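Local coordinates for protein galactan 1,3-beta-galactosidase (PDB 7BYS) that probably releases galactose from the ends of beta-1,3-galactan chains, acting as a family 43 glycoside hydrolase that also carries a calcium-binding carbohydrate-binding module, at residues N63-I74 with P118-G126; H99-V110 with S127-E138. One frame throughout, in Å; residues are numbered along the deposited sequence.

Contact 1. Residues N63-I74 with P118-G126; sequences NDALSPIAGTMI and PCGPYTYKG
Asn63 and Cys119 meet through a water that donates to both backbone carbonyl oxygens, joining two acceptors that cannot bond each other; Cys119 is itself tied to Cys50 by a disulfide. At Ala65 the contact becomes direct. Tyr122 N donates to Ala65 O over 2.7 Å at 169°, in the carbonyl plane, just after the cis peptide that precedes Pro121. The methyl of Ala65 packs beside the tyrosine ring, with CB 3.7 Å from Tyr122 CD1. That ring is held at its far end, where Tyr122 OH gives a 2.6 Å hydrogen bond to Pro118 O from above the carbonyl plane. Leu66 sends CD1 to within 4.2 Å of Tyr122 CB. Ala65 and Leu66 together face Val48 in a classic beta bulge, so this linker between two blades of the five-bladed beta-propeller characteristic of family 43 joins the preceding blade while leaning on the outermost strand, 123-128, of the next. A second water connects Ser67 N to Tyr122 O. The chain then folds through a type II turn, Ile69 to Thr72, and Thr72 OG1 accepts from Ile74 N in an ST turn. Met73 brings CB 3.6 Å from Tyr124 OH, a hydroxyl also hydrogen-bonded to Ser127. Ile74, with CG1 lodged between the backbone N and the carbonyl carbon (chi1 64°), spreads its branches over one face of the Tyr124 ring: Ile74 CG2 lies 3.9 Å from the ring centroid and 16° off its normal, a CH-pi contact, while Gly126 N sits over the opposite face.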
loop_
_atom_site.group_PDB
_atom_site.type_symbol
_atom_site.label_atom_id
_atom_site.label_comp_id
_atom_site.label_asym_id
_atom_site.label_seq_id
_atom_site.Cartn_x
_atom_site.Cartn_y
_atom_site.Cartn_z
ATOM N N ASN A 63 12.582 16.167 9.326
ATOM C CA ASN A 63 12.587 15.688 10.700
ATOM C C ASN A 63 11.248 15.020 11.023
ATOM O O ASN A 63 10.200 15.390 10.488
ATOM C CB ASN A 63 12.881 16.851 11.655
ATOM C CG ASN A 63 14.302 17.387 11.493
ATOM O OD1 ASN A 63 15.272 16.637 11.593
ATOM N ND2 ASN A 63 14.425 18.683 11.226
ATOM N N ASP A 64 11.291 14.004 11.880
ATOM C CA ASP A 64 10.084 13.250 12.199
ATOM C C ASP A 64 8.991 14.163 12.744
ATOM O O ASP A 64 9.256 15.108 13.493
ATOM C CB ASP A 64 10.402 12.157 13.216
ATOM C CG ASP A 64 11.244 11.040 12.630
ATOM O OD1 ASP A 64 11.168 10.800 11.408
ATOM O OD2 ASP A 64 11.973 10.388 13.411
ATOM N N ALA A 65 7.752 13.872 12.361
ATOM C CA ALA A 65 6.631 14.676 12.823
ATOM C C ALA A 65 6.215 14.333 14.251
ATOM O O ALA A 65 5.703 15.201 14.969
ATOM C CB ALA A 65 5.440 14.494 11.882
ATOM N N LEU A 66 6.399 13.085 14.677
ATOM C CA LEU A 66 6.047 12.683 16.034
ATOM C C LEU A 66 7.088 11.701 16.550
ATOM O O LEU A 66 7.500 10.780 15.836
ATOM C CB LEU A 66 4.630 12.071 16.122
ATOM C CG LEU A 66 4.122 11.887 17.555
ATOM C CD1 LEU A 66 3.835 13.247 18.158
ATOM C CD2 LEU A 66 2.884 11.000 17.586
ATOM N N SER A 67 7.520 11.903 17.784
ATOM C CA SER A 67 8.585 11.118 18.384
ATOM C C SER A 67 8.099 10.553 19.706
ATOM O O SER A 67 7.159 11.080 20.306
ATOM C CB SER A 67 9.822 11.993 18.618
ATOM O OG SER A 67 10.300 12.494 17.386
ATOM N N PRO A 68 8.718 9.476 20.188
ATOM C CA PRO A 68 8.227 8.830 21.408
ATOM C C PRO A 68 8.478 9.653 22.659
ATOM O O PRO A 68 9.380 10.493 22.721
ATOM C CB PRO A 68 9.016 7.517 21.457
ATOM C CG PRO A 68 9.493 7.304 20.066
ATOM C CD PRO A 68 9.762 8.668 19.536
ATOM N N ILE A 69 7.641 9.404 23.657
ATOM C CA ILE A 69 7.825 9.951 24.996
ATOM C C ILE A 69 7.698 8.800 25.984
ATOM O O ILE A 69 6.633 8.168 26.081
ATOM C CB ILE A 69 6.802 11.050 25.326
ATOM C CG1 ILE A 69 6.810 12.154 24.266
ATOM C CG2 ILE A 69 7.094 11.637 26.702
ATOM C CD1 ILE A 69 5.761 13.242 24.514
ATOM N N ALA A 70 8.773 8.535 26.726
ATOM C CA ALA A 70 8.754 7.458 27.705
ATOM C C ALA A 70 7.694 7.731 28.763
ATOM O O ALA A 70 7.453 8.881 29.142
ATOM C CB ALA A 70 10.130 7.324 28.363
ATOM N N GLY A 71 7.035 6.667 29.216
ATOM C CA GLY A 71 6.046 6.786 30.266
ATOM C C GLY A 71 4.686 7.272 29.821
ATOM O O GLY A 71 3.832 7.541 30.671
ATOM N N THR A 72 4.451 7.394 28.521
ATOM C CA THR A 72 3.154 7.782 27.982
ATOM C C THR A 72 2.671 6.689 27.047
ATOM O O THR A 72 3.380 5.718 26.767
ATOM C CB THR A 72 3.250 9.079 27.177
ATOM O OG1 THR A 72 3.944 8.814 25.946
ATOM C CG2 THR A 72 3.971 10.160 27.966
ATOM N N MET A 73 1.463 6.886 26.519
ATOM C CA MET A 73 0.930 5.968 25.525
ATOM C C MET A 73 1.599 6.111 24.164
ATOM O O MET A 73 1.279 5.329 23.263
ATOM C CB MET A 73 -0.578 6.174 25.380
ATOM C CG MET A 73 -1.377 5.735 26.588
ATOM S SD MET A 73 -2.605 4.496 26.146
ATOM C CE MET A 73 -1.537 3.214 25.513
ATOM N N ILE A 74 2.513 7.068 23.990
ATOM C CA ILE A 74 3.345 7.118 22.792
ATOM C C ILE A 74 4.799 6.806 23.126
ATOM O O ILE A 74 5.721 7.351 22.511
ATOM C CB ILE A 74 3.190 8.429 21.993
ATOM C CG1 ILE A 74 3.659 9.655 22.790
ATOM C CG2 ILE A 74 1.739 8.588 21.504
ATOM C CD1 ILE A 74 4.015 10.826 21.889
ATOM N N PRO A 118 3.438 21.958 8.755
ATOM C CA PRO A 118 3.031 20.600 8.340
ATOM C C PRO A 118 3.896 19.472 8.874
ATOM O O PRO A 118 3.361 18.421 9.234
ATOM C CB PRO A 118 3.089 20.663 6.811
ATOM C CG PRO A 118 3.008 22.086 6.465
ATOM C CD PRO A 118 3.558 22.878 7.608
ATOM N N CYS A 119 5.219 19.624 8.913
ATOM C CA CYS A 119 6.017 18.535 9.464
ATOM C C CYS A 119 6.283 18.688 10.950
ATOM O O CYS A 119 6.890 17.801 11.549
ATOM C CB CYS A 119 7.337 18.340 8.706
ATOM S SG CYS A 119 7.225 17.493 7.091
ATOM N N GLY A 120 5.816 19.768 11.572
ATOM C CA GLY A 120 5.955 19.914 12.994
ATOM C C GLY A 120 7.391 20.196 13.373
ATOM O O GLY A 120 8.056 21.028 12.752
ATOM N N PRO A 121 7.916 19.481 14.374
ATOM C CA PRO A 121 7.334 18.334 15.089
ATOM C C PRO A 121 6.050 18.643 15.843
ATOM O O PRO A 121 5.821 19.784 16.257
ATOM C CB PRO A 121 8.433 17.947 16.087
ATOM C CG PRO A 121 9.687 18.477 15.481
ATOM C CD PRO A 121 9.289 19.761 14.828
ATOM N N TYR A 122 5.212 17.625 15.997
ATOM C CA TYR A 122 3.900 17.760 16.606
ATOM C C TYR A 122 3.984 17.559 18.114
ATOM O O TYR A 122 4.903 16.916 18.628
ATOM C CB TYR A 122 2.922 16.739 15.995
ATOM C CG TYR A 122 2.465 17.104 14.605
ATOM C CD1 TYR A 122 3.361 17.129 13.539
ATOM C CD2 TYR A 122 1.126 17.436 14.355
ATOM C CE1 TYR A 122 2.953 17.480 12.270
ATOM C CE2 TYR A 122 0.706 17.779 13.083
ATOM C CZ TYR A 122 1.623 17.799 12.046
ATOM O OH TYR A 122 1.249 18.147 10.776
ATOM N N THR A 123 2.992 18.099 18.818
ATOM C CA THR A 123 2.890 17.995 20.270
ATOM C C THR A 123 1.688 17.123 20.617
ATOM O O THR A 123 0.547 17.461 20.273
ATOM C CB THR A 123 2.756 19.383 20.905
ATOM O OG1 THR A 123 1.671 20.090 20.303
ATOM C CG2 THR A 123 4.036 20.184 20.724
ATOM N N TYR A 124 1.956 15.996 21.271
ATOM C CA TYR A 124 0.925 15.030 21.609
ATOM C C TYR A 124 0.015 15.594 22.688
ATOM O O TYR A 124 0.484 16.159 23.682
ATOM C CB TYR A 124 1.629 13.767 22.100
ATOM C CG TYR A 124 0.788 12.669 22.707
ATOM C CD1 TYR A 124 -0.215 12.034 21.982
ATOM C CD2 TYR A 124 1.057 12.212 23.987
ATOM C CE1 TYR A 124 -0.951 10.999 22.537
ATOM C CE2 TYR A 124 0.331 11.191 24.552
ATOM C CZ TYR A 124 -0.664 10.576 23.819
ATOM O OH TYR A 124 -1.367 9.556 24.408
ATOM N N LYS A 125 -1.291 15.431 22.495
ATOM C CA LYS A 125 -2.307 15.952 23.395
ATOM C C LYS A 125 -2.961 14.877 24.243
ATOM O O LYS A 125 -3.766 15.207 25.122
ATOM C CB LYS A 125 -3.404 16.674 22.601
ATOM C CG LYS A 125 -2.920 17.854 21.771
ATOM C CD LYS A 125 -2.309 18.939 22.648
ATOM C CE LYS A 125 -2.817 20.319 22.253
ATOM N NZ LYS A 125 -4.311 20.382 22.194
ATOM N N GLY A 126 -2.648 13.607 24.004
ATOM C CA GLY A 126 -3.304 12.540 24.727
ATOM C C GLY A 126 -4.089 11.582 23.854
ATOM O O GLY A 126 -4.406 11.872 22.690
HETATM O O HOH W 1 9.735 17.985 11.366
HETATM O O HOH W 2 6.964 15.018 18.485
HETATM O O HOH W 3 -0.189 8.919 27.234
#

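Contact 2. Residues H99-V110 with S127-E138; sequences HSDSSNYGAAMV and SFKPLGADSRDE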
loop_
_atom_site.group_PDB
_atom_site.type_symbol
_atom_site.label_atom_id
_atom_site.label_comp_id
_atom_site.label_asym_id
_atom_site.label_seq_id
_atom_site.Cartn_x
_atom_site.Cartn_y
_atom_site.Cartn_z
ATOM N N HIS A 99 -4.095 5.850 15.381
ATOM C CA HIS A 99 -4.517 4.746 16.229
ATOM C C HIS A 99 -3.477 4.601 17.335
ATOM O O HIS A 99 -2.287 4.406 17.051
ATOM C CB HIS A 99 -4.611 3.476 15.383
ATOM C CG HIS A 99 -4.854 2.216 16.162
ATOM N ND1 HIS A 99 -4.726 0.974 15.580
ATOM C CD2 HIS A 99 -5.239 1.992 17.444
ATOM C CE1 HIS A 99 -5.001 0.038 16.472
ATOM N NE2 HIS A 99 -5.310 0.627 17.614
ATOM N N SER A 100 -3.923 4.746 18.580
ATOM C CA SER A 100 -3.062 4.669 19.751
ATOM C C SER A 100 -3.420 3.393 20.507
ATOM O O SER A 100 -4.593 3.161 20.818
ATOM C CB SER A 100 -3.295 5.913 20.608
ATOM O OG SER A 100 -2.609 5.835 21.849
ATOM N N ASP A 101 -2.429 2.542 20.766
ATOM C CA ASP A 101 -2.770 1.271 21.389
ATOM C C ASP A 101 -1.611 0.740 22.221
ATOM O O ASP A 101 -0.492 1.269 22.197
ATOM C CB ASP A 101 -3.223 0.232 20.348
ATOM C CG ASP A 101 -4.491 -0.502 20.770
ATOM O OD1 ASP A 101 -4.553 -0.942 21.944
ATOM O OD2 ASP A 101 -5.429 -0.621 19.947
ATOM N N SER A 102 -1.924 -0.302 22.991
ATOM C CA SER A 102 -0.945 -1.170 23.625
ATOM C C SER A 102 -0.513 -2.253 22.639
ATOM O O SER A 102 -1.141 -2.468 21.601
ATOM C CB SER A 102 -1.546 -1.799 24.886
ATOM O OG SER A 102 -2.702 -2.555 24.580
ATOM N N SER A 103 0.579 -2.952 22.974
ATOM C CA SER A 103 1.123 -3.941 22.052
ATOM C C SER A 103 0.165 -5.106 21.816
ATOM O O SER A 103 0.275 -5.781 20.789
ATOM C CB SER A 103 2.470 -4.461 22.555
ATOM O OG SER A 103 2.334 -5.031 23.845
ATOM N N ASN A 104 -0.766 -5.365 22.735
ATOM C CA ASN A 104 -1.762 -6.413 22.540
ATOM C C ASN A 104 -3.052 -5.903 21.902
ATOM O O ASN A 104 -4.023 -6.662 21.802
ATOM C CB ASN A 104 -2.038 -7.172 23.852
ATOM C CG ASN A 104 -2.727 -6.325 24.910
ATOM O OD1 ASN A 104 -3.134 -5.188 24.666
ATOM N ND2 ASN A 104 -2.862 -6.887 26.108
ATOM N N TYR A 105 -3.084 -4.633 21.483
ATOM C CA TYR A 105 -4.247 -4.015 20.841
ATOM C C TYR A 105 -5.492 -4.018 21.728
ATOM O O TYR A 105 -6.624 -3.958 21.232
ATOM C CB TYR A 105 -4.523 -4.617 19.459
ATOM C CG TYR A 105 -3.415 -4.316 18.487
ATOM C CD1 TYR A 105 -3.411 -3.129 17.765
ATOM C CD2 TYR A 105 -2.360 -5.197 18.309
ATOM C CE1 TYR A 105 -2.401 -2.838 16.876
ATOM C CE2 TYR A 105 -1.338 -4.912 17.424
ATOM C CZ TYR A 105 -1.364 -3.728 16.708
ATOM O OH TYR A 105 -0.344 -3.443 15.829
ATOM N N GLY A 106 -5.311 -4.067 23.047
ATOM C CA GLY A 106 -6.432 -4.071 23.960
ATOM C C GLY A 106 -6.940 -2.716 24.385
ATOM O O GLY A 106 -8.021 -2.639 24.974
ATOM N N ALA A 107 -6.195 -1.642 24.111
ATOM C CA ALA A 107 -6.568 -0.299 24.548
ATOM C C ALA A 107 -7.520 0.402 23.581
ATOM O O ALA A 107 -8.411 1.133 24.028
ATOM C CB ALA A 107 -5.314 0.554 24.762
ATOM N N ALA A 108 -7.337 0.202 22.272
ATOM C CA ALA A 108 -8.270 0.659 21.235
ATOM C C ALA A 108 -8.645 2.137 21.376
ATOM O O ALA A 108 -9.808 2.492 21.553
ATOM C CB ALA A 108 -9.513 -0.229 21.190
ATOM N N MET A 109 -7.635 2.997 21.258
ATOM C CA MET A 109 -7.827 4.434 21.379
ATOM C C MET A 109 -7.373 5.163 20.120
ATOM O O MET A 109 -6.754 4.586 19.220
ATOM C CB MET A 109 -7.068 4.975 22.595
ATOM C CG MET A 109 -7.603 4.441 23.906
ATOM S SD MET A 109 -6.513 4.825 25.285
ATOM C CE MET A 109 -7.478 4.216 26.669
ATOM N N VAL A 110 -7.730 6.448 20.052
ATOM C CA VAL A 110 -7.137 7.378 19.107
ATOM C C VAL A 110 -6.168 8.246 19.889
ATOM O O VAL A 110 -6.282 8.410 21.110
ATOM C CB VAL A 110 -8.169 8.264 18.359
ATOM C CG1 VAL A 110 -9.057 7.438 17.444
ATOM C CG2 VAL A 110 -8.994 9.092 19.344
ATOM N N SER A 127 -4.405 10.423 24.421
ATOM C CA SER A 127 -5.186 9.402 23.742
ATOM C C SER A 127 -6.509 9.166 24.459
ATOM O O SER A 127 -6.615 9.358 25.679
ATOM C CB SER A 127 -4.399 8.093 23.649
ATOM O OG SER A 127 -3.174 8.300 22.961
ATOM N N PHE A 128 -7.519 8.731 23.703
ATOM C CA PHE A 128 -8.843 8.521 24.274
ATOM C C PHE A 128 -9.668 7.592 23.386
ATOM O O PHE A 128 -9.311 7.315 22.236
ATOM C CB PHE A 128 -9.566 9.857 24.502
ATOM C CG PHE A 128 -9.759 10.670 23.241
ATOM C CD1 PHE A 128 -8.775 11.540 22.789
ATOM C CD2 PHE A 128 -10.920 10.554 22.509
ATOM C CE1 PHE A 128 -8.963 12.280 21.634
ATOM C CE2 PHE A 128 -11.110 11.291 21.351
ATOM C CZ PHE A 128 -10.127 12.151 20.920
ATOM N N LYS A 129 -10.774 7.083 23.957
ATOM C CA LYS A 129 -11.757 6.310 23.202
ATOM C C LYS A 129 -12.835 7.244 22.677
ATOM O O LYS A 129 -13.501 7.917 23.483
ATOM C CB LYS A 129 -12.407 5.264 24.088
ATOM C CG LYS A 129 -11.529 4.062 24.409
ATOM C CD LYS A 129 -12.360 2.977 25.087
ATOM C CE LYS A 129 -11.588 1.684 25.256
ATOM N NZ LYS A 129 -11.329 1.023 23.955
ATOM N N PRO A 130 -13.064 7.304 21.363
ATOM C CA PRO A 130 -14.076 8.223 20.817
ATOM C C PRO A 130 -15.487 7.827 21.238
ATOM O O PRO A 130 -15.928 6.694 21.020
ATOM C CB PRO A 130 -13.891 8.098 19.301
ATOM C CG PRO A 130 -13.223 6.790 19.104
ATOM C CD PRO A 130 -12.352 6.565 20.309
ATOM N N LEU A 131 -16.197 8.788 21.834
ATOM C CA LEU A 131 -17.502 8.558 22.466
ATOM C C LEU A 131 -17.475 7.381 23.437
ATOM O O LEU A 131 -18.509 6.755 23.698
ATOM C CB LEU A 131 -18.630 8.426 21.439
ATOM C CG LEU A 131 -18.664 9.565 20.411
ATOM C CD1 LEU A 131 -19.661 9.261 19.334
ATOM C CD2 LEU A 131 -18.979 10.908 21.071
ATOM N N GLY A 132 -16.296 7.065 23.967
ATOM C CA GLY A 132 -16.136 5.983 24.910
ATOM C C GLY A 132 -16.056 4.596 24.305
ATOM O O GLY A 132 -15.954 3.624 25.060
ATOM N N ALA A 133 -16.099 4.470 22.983
ATOM C CA ALA A 133 -16.079 3.176 22.313
ATOM C C ALA A 133 -14.706 2.916 21.707
ATOM O O ALA A 133 -13.870 3.813 21.599
ATOM C CB ALA A 133 -17.160 3.115 21.226
ATOM N N ASP A 134 -14.483 1.657 21.327
ATOM C CA ASP A 134 -13.224 1.251 20.722
ATOM C C ASP A 134 -12.971 2.011 19.430
ATOM O O ASP A 134 -13.886 2.300 18.651
ATOM C CB ASP A 134 -13.283 -0.223 20.320
ATOM C CG ASP A 134 -13.227 -1.167 21.495
ATOM O OD1 ASP A 134 -13.083 -0.709 22.654
ATOM O OD2 ASP A 134 -13.329 -2.392 21.243
ATOM N N SER A 135 -11.697 2.282 19.186
ATOM C CA SER A 135 -11.233 2.705 17.870
ATOM C C SER A 135 -9.901 2.020 17.620
ATOM O O SER A 135 -8.959 2.188 18.402
ATOM C CB SER A 135 -11.081 4.226 17.819
ATOM O OG SER A 135 -10.622 4.659 16.546
ATOM N N ARG A 136 -9.820 1.250 16.533
ATOM C CA ARG A 136 -8.563 0.618 16.155
ATOM C C ARG A 136 -8.084 1.209 14.832
ATOM O O ARG A 136 -7.695 2.378 14.810
ATOM C CB ARG A 136 -8.659 -0.911 16.213
ATOM C CG ARG A 136 -8.676 -1.404 17.650
ATOM C CD ARG A 136 -8.746 -2.922 17.742
ATOM N NE ARG A 136 -8.690 -3.385 19.127
ATOM C CZ ARG A 136 -9.739 -3.454 19.941
ATOM N NH1 ARG A 136 -10.944 -3.070 19.543
ATOM N NH2 ARG A 136 -9.574 -3.889 21.186
ATOM N N ASP A 137 -8.133 0.476 13.717
ATOM C CA ASP A 137 -7.791 1.111 12.443
ATOM C C ASP A 137 -8.698 2.317 12.236
ATOM O O ASP A 137 -9.906 2.257 12.493
ATOM C CB ASP A 137 -8.060 0.159 11.279
ATOM C CG ASP A 137 -6.951 -0.841 11.042
ATOM O OD1 ASP A 137 -6.047 -0.982 11.880
ATOM O OD2 ASP A 137 -7.026 -1.523 10.008
ATOM N N GLU A 138 -8.118 3.419 11.772
ATOM C CA GLU A 138 -8.890 4.640 11.595
ATOM C C GLU A 138 -8.363 5.415 10.400
ATOM O O GLU A 138 -7.257 5.169 9.907
ATOM C CB GLU A 138 -8.896 5.521 12.860
ATOM C CG GLU A 138 -7.530 5.813 13.490
ATOM C CD GLU A 138 -6.551 6.526 12.563
ATOM O OE1 GLU A 138 -5.420 6.038 12.440
ATOM O OE2 GLU A 138 -6.908 7.557 11.936
HETATM O O HOH W 4 -4.238 0.691 12.926
HETATM O O HOH W 5 -10.302 -1.471 25.172
HETATM O O HOH W 6 -7.920 4.422 16.552
#
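Val110 pairs with Phe128 as an antiparallel hydrogen-bonded pair, Val110 N reaching Phe128 O at 2.8 Å and Phe128 N returning to Val110 O at 2.9 Å. Their side chains share one face of the sheet, and Val110 CG2 stands 3.7 Å from the centroid of the Phe128 ring, 16° off its normal. The other methyl, CG1, turns to Ser135. Arg136, extended from CG to NE, grips Tyr105 O side-on: its NE and NH2 each lie 3.0 Å from that oxygen, within the guanidinium plane. One guanidinium face covers the Ala108 methyl, CZ being 3.5 Å from Ala108 CB, and NH1 makes a salt bridge to Asp134, which also holds Lys129. With an alanine here, Tyr105 O would probably lose both of these donors, and the Ala108 methyl its flat cover. The backbone of Arg136 lies over the His99 ring, Arg136 CA being 3.6 Å from the centroid and Arg136 O over the same face. In-plane bonding fixes the ring's rotation, since His99 NE2 donates to Asp101 OD2 at 2.6 Å. A water links His99 ND1 to Asp137 OD1, while Asp137 OD2 accepts from Ala188 N. Asp137 and Glu81, the hydrogen-bond partner of Tyr105 OH, bind galactose in other crystals of this protein, which places the His99 end of the contact at the sugar site of the GH43 propeller.

Overall arrangement
From the N terminus, the chain leaves strand 60-61 of one propeller blade and runs through 63-74 into the next, built from strands 79-88, 93-101, 109-115 and 123-128. Contact 1 closes a long loop, with 43 residues between its segments, where the blade's last strand and the turn before it come back to the entry linker. Contact 2 closes a shorter one of 16 residues, tying the two inner strands and their turn to the exit linker that leads to strand 138-142. The segments alternate, so the contacts cross rather than nest. Strand 123-128 serves both, and although their centres are about 17 Å apart they touch around Met73, whose CB lies 4.1 Å from Ser127 OG.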